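Local coordinates for cysteine hydrolase (Pseudomonas syringae pv. phaseolicola 1448A, PDB 3IRV), which is probably a hydrolase of the isochorismatase-like cysteine hydrolase family, its natural substrate not established, at residues A[41-46]-A[175-180]. Sequence-based numbering, arbitrary orientation.
Sequences LYVKST and AAMDYP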
loop_
_atom_site.group_PDB
_atom_site.type_symbol
_atom_site.label_atom_id
_atom_site.label_comp_id
_atom_site.label_asym_id
_atom_site.label_seq_id
_atom_site.Cartn_x
_atom_site.Cartn_y
_atom_site.Cartn_z
ATOM N N LEU A 41 -6.564 -0.300 -20.277
ATOM C CA LEU A 41 -6.088 -0.894 -19.032
ATOM C C LEU A 41 -7.057 -1.981 -18.541
ATOM O O LEU A 41 -7.184 -2.211 -17.345
ATOM C CB LEU A 41 -5.891 0.190 -17.976
ATOM C CG LEU A 41 -4.901 1.317 -18.303
ATOM C CD1 LEU A 41 -5.000 2.413 -17.227
ATOM C CD2 LEU A 41 -3.463 0.790 -18.418
ATOM N N TYR A 42 -7.667 -2.673 -19.504
ATOM C CA TYR A 42 -8.701 -3.673 -19.242
ATOM C C TYR A 42 -8.268 -4.748 -18.239
ATOM O O TYR A 42 -7.206 -5.359 -18.377
ATOM C CB TYR A 42 -9.089 -4.350 -20.558
ATOM C CG TYR A 42 -10.117 -5.464 -20.443
ATOM C CD1 TYR A 42 -11.341 -5.260 -19.789
ATOM C CD2 TYR A 42 -9.853 -6.725 -20.993
ATOM C CE1 TYR A 42 -12.291 -6.269 -19.726
ATOM C CE2 TYR A 42 -10.782 -7.735 -20.918
ATOM C CZ TYR A 42 -12.000 -7.502 -20.290
ATOM O OH TYR A 42 -12.937 -8.508 -20.211
ATOM N N VAL A 43 -9.115 -4.950 -17.230
ATOM C CA VAL A 43 -8.920 -5.952 -16.182
ATOM C C VAL A 43 -10.138 -6.881 -16.332
ATOM O O VAL A 43 -11.254 -6.523 -15.938
ATOM C CB VAL A 43 -8.942 -5.281 -14.777
ATOM C CG1 VAL A 43 -8.818 -6.338 -13.682
ATOM C CG2 VAL A 43 -7.821 -4.237 -14.658
ATOM N N LYS A 44 -9.935 -8.060 -16.915
ATOM C CA LYS A 44 -11.077 -8.934 -17.238
ATOM C C LYS A 44 -11.937 -9.377 -16.052
ATOM O O LYS A 44 -13.158 -9.553 -16.203
ATOM C CB LYS A 44 -10.647 -10.146 -18.079
ATOM C CG LYS A 44 -9.677 -11.090 -17.416
ATOM C CD LYS A 44 -9.427 -12.281 -18.362
ATOM C CE LYS A 44 -8.509 -13.332 -17.746
ATOM N NZ LYS A 44 -7.063 -13.043 -17.967
ATOM N N SER A 45 -11.335 -9.499 -14.859
ATOM C CA SER A 45 -12.103 -9.918 -13.674
ATOM C C SER A 45 -13.126 -8.866 -13.209
ATOM O O SER A 45 -13.999 -9.159 -12.393
ATOM C CB SER A 45 -11.141 -10.261 -12.541
ATOM O OG SER A 45 -10.385 -9.107 -12.189
ATOM N N THR A 46 -13.041 -7.637 -13.740
ATOM C CA THR A 46 -14.077 -6.642 -13.418
ATOM C C THR A 46 -15.480 -7.122 -13.805
ATOM O O THR A 46 -16.470 -6.749 -13.179
ATOM C CB THR A 46 -13.824 -5.260 -14.091
ATOM O OG1 THR A 46 -13.668 -5.410 -15.512
ATOM C CG2 THR A 46 -12.563 -4.574 -13.530
ATOM N N ALA A 175 -11.531 -6.493 -7.970
ATOM C CA ALA A 175 -11.010 -7.253 -9.122
ATOM C C ALA A 175 -9.512 -7.051 -9.314
ATOM O O ALA A 175 -9.064 -5.914 -9.410
ATOM C CB ALA A 175 -11.732 -6.801 -10.396
ATOM N N ALA A 176 -8.759 -8.154 -9.398
ATOM C CA ALA A 176 -7.320 -8.089 -9.611
ATOM C C ALA A 176 -6.948 -8.440 -11.057
ATOM O O ALA A 176 -7.763 -8.996 -11.809
ATOM C CB ALA A 176 -6.596 -9.027 -8.642
ATOM N N MET A 177 -5.715 -8.110 -11.427
ATOM C CA MET A 177 -5.258 -8.380 -12.782
ATOM C C MET A 177 -4.020 -9.264 -12.752
ATOM O O MET A 177 -3.307 -9.333 -11.750
ATOM C CB MET A 177 -4.992 -7.072 -13.541
ATOM C CG MET A 177 -3.709 -6.345 -13.148
ATOM S SD MET A 177 -3.440 -4.836 -14.109
ATOM C CE MET A 177 -3.785 -5.373 -15.796
ATOM N N ASP A 178 -3.812 -9.996 -13.845
ATOM C CA ASP A 178 -2.599 -10.822 -14.026
ATOM C C ASP A 178 -1.432 -9.878 -14.259
ATOM O O ASP A 178 -1.630 -8.801 -14.789
ATOM C CB ASP A 178 -2.728 -11.671 -15.299
ATOM C CG ASP A 178 -3.914 -12.631 -15.266
ATOM O OD1 ASP A 178 -3.995 -13.479 -14.361
ATOM O OD2 ASP A 178 -4.769 -12.550 -16.176
ATOM N N TYR A 179 -0.219 -10.303 -13.918
ATOM C CA TYR A 179 0.995 -9.542 -14.224
ATOM C C TYR A 179 1.901 -10.406 -15.087
ATOM O O TYR A 179 1.880 -11.624 -14.940
ATOM C CB TYR A 179 1.783 -9.238 -12.943
ATOM C CG TYR A 179 1.197 -8.116 -12.112
ATOM C CD1 TYR A 179 1.206 -6.805 -12.574
ATOM C CD2 TYR A 179 0.614 -8.385 -10.865
ATOM C CE1 TYR A 179 0.656 -5.772 -11.816
ATOM C CE2 TYR A 179 0.069 -7.350 -10.077
ATOM C CZ TYR A 179 0.104 -6.050 -10.568
ATOM O OH TYR A 179 -0.443 -5.043 -9.810
ATOM N N PRO A 180 2.705 -9.781 -15.963
ATOM C CA PRO A 180 3.701 -10.577 -16.693
ATOM C C PRO A 180 4.844 -10.940 -15.743
ATOM O O PRO A 180 4.985 -10.349 -14.680
ATOM C CB PRO A 180 4.193 -9.618 -17.774
ATOM C CG PRO A 180 4.002 -8.254 -17.170
ATOM C CD PRO A 180 2.764 -8.349 -16.324
HETATM O O HOH W 1 -8.307 -10.006 -14.367
#
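Two loops of the isochorismatase-type alpha/beta fold meet where Ser45 bonds to Ala176: 41-46 leads toward helix 50-62, while the loop 175-180 continues from strand 174-175, which pairs with strand 141-147 in the parallel sheet. Ser45 OG donates to Ala176 O over 2.7 Å, tilted 19° from the carbonyl plane. A chi1 of 62° places this short, donating hydroxyl between its own N and carbonyl carbon and turns it to Ala176 O. A water accepts from Ser45 N and donates to the same Ala176 O, which thus takes two hydrogen bonds. The small methyl of Ala175 lets the loops approach closely: CB lies 3.2 Å from Ser45 OG and 3.9 Å from Thr46 CG2. Val43 sets CG1 against Met177 CB at 3.9 Å and Ala176 O at 3.4 Å, its side chain crossing that of Met177 at about a right angle. Within 41-46, Thr46 N and OG1 both donate to Val43 O, closing the turn, the hydroxyl at 2.7 Å. Nearer the surface the long Lys44 chain bends at its last torsion (chi4 -87°) and brings NZ within 3.0 Å of Asp178 OD2 as a salt bridge; Asp178 OD1 accepts from Ala189 N. The carboxylate thus ties its loop to 41-46 through one oxygen and to the start of helix 189-204 through the other, and its charge is probably stabilised by both.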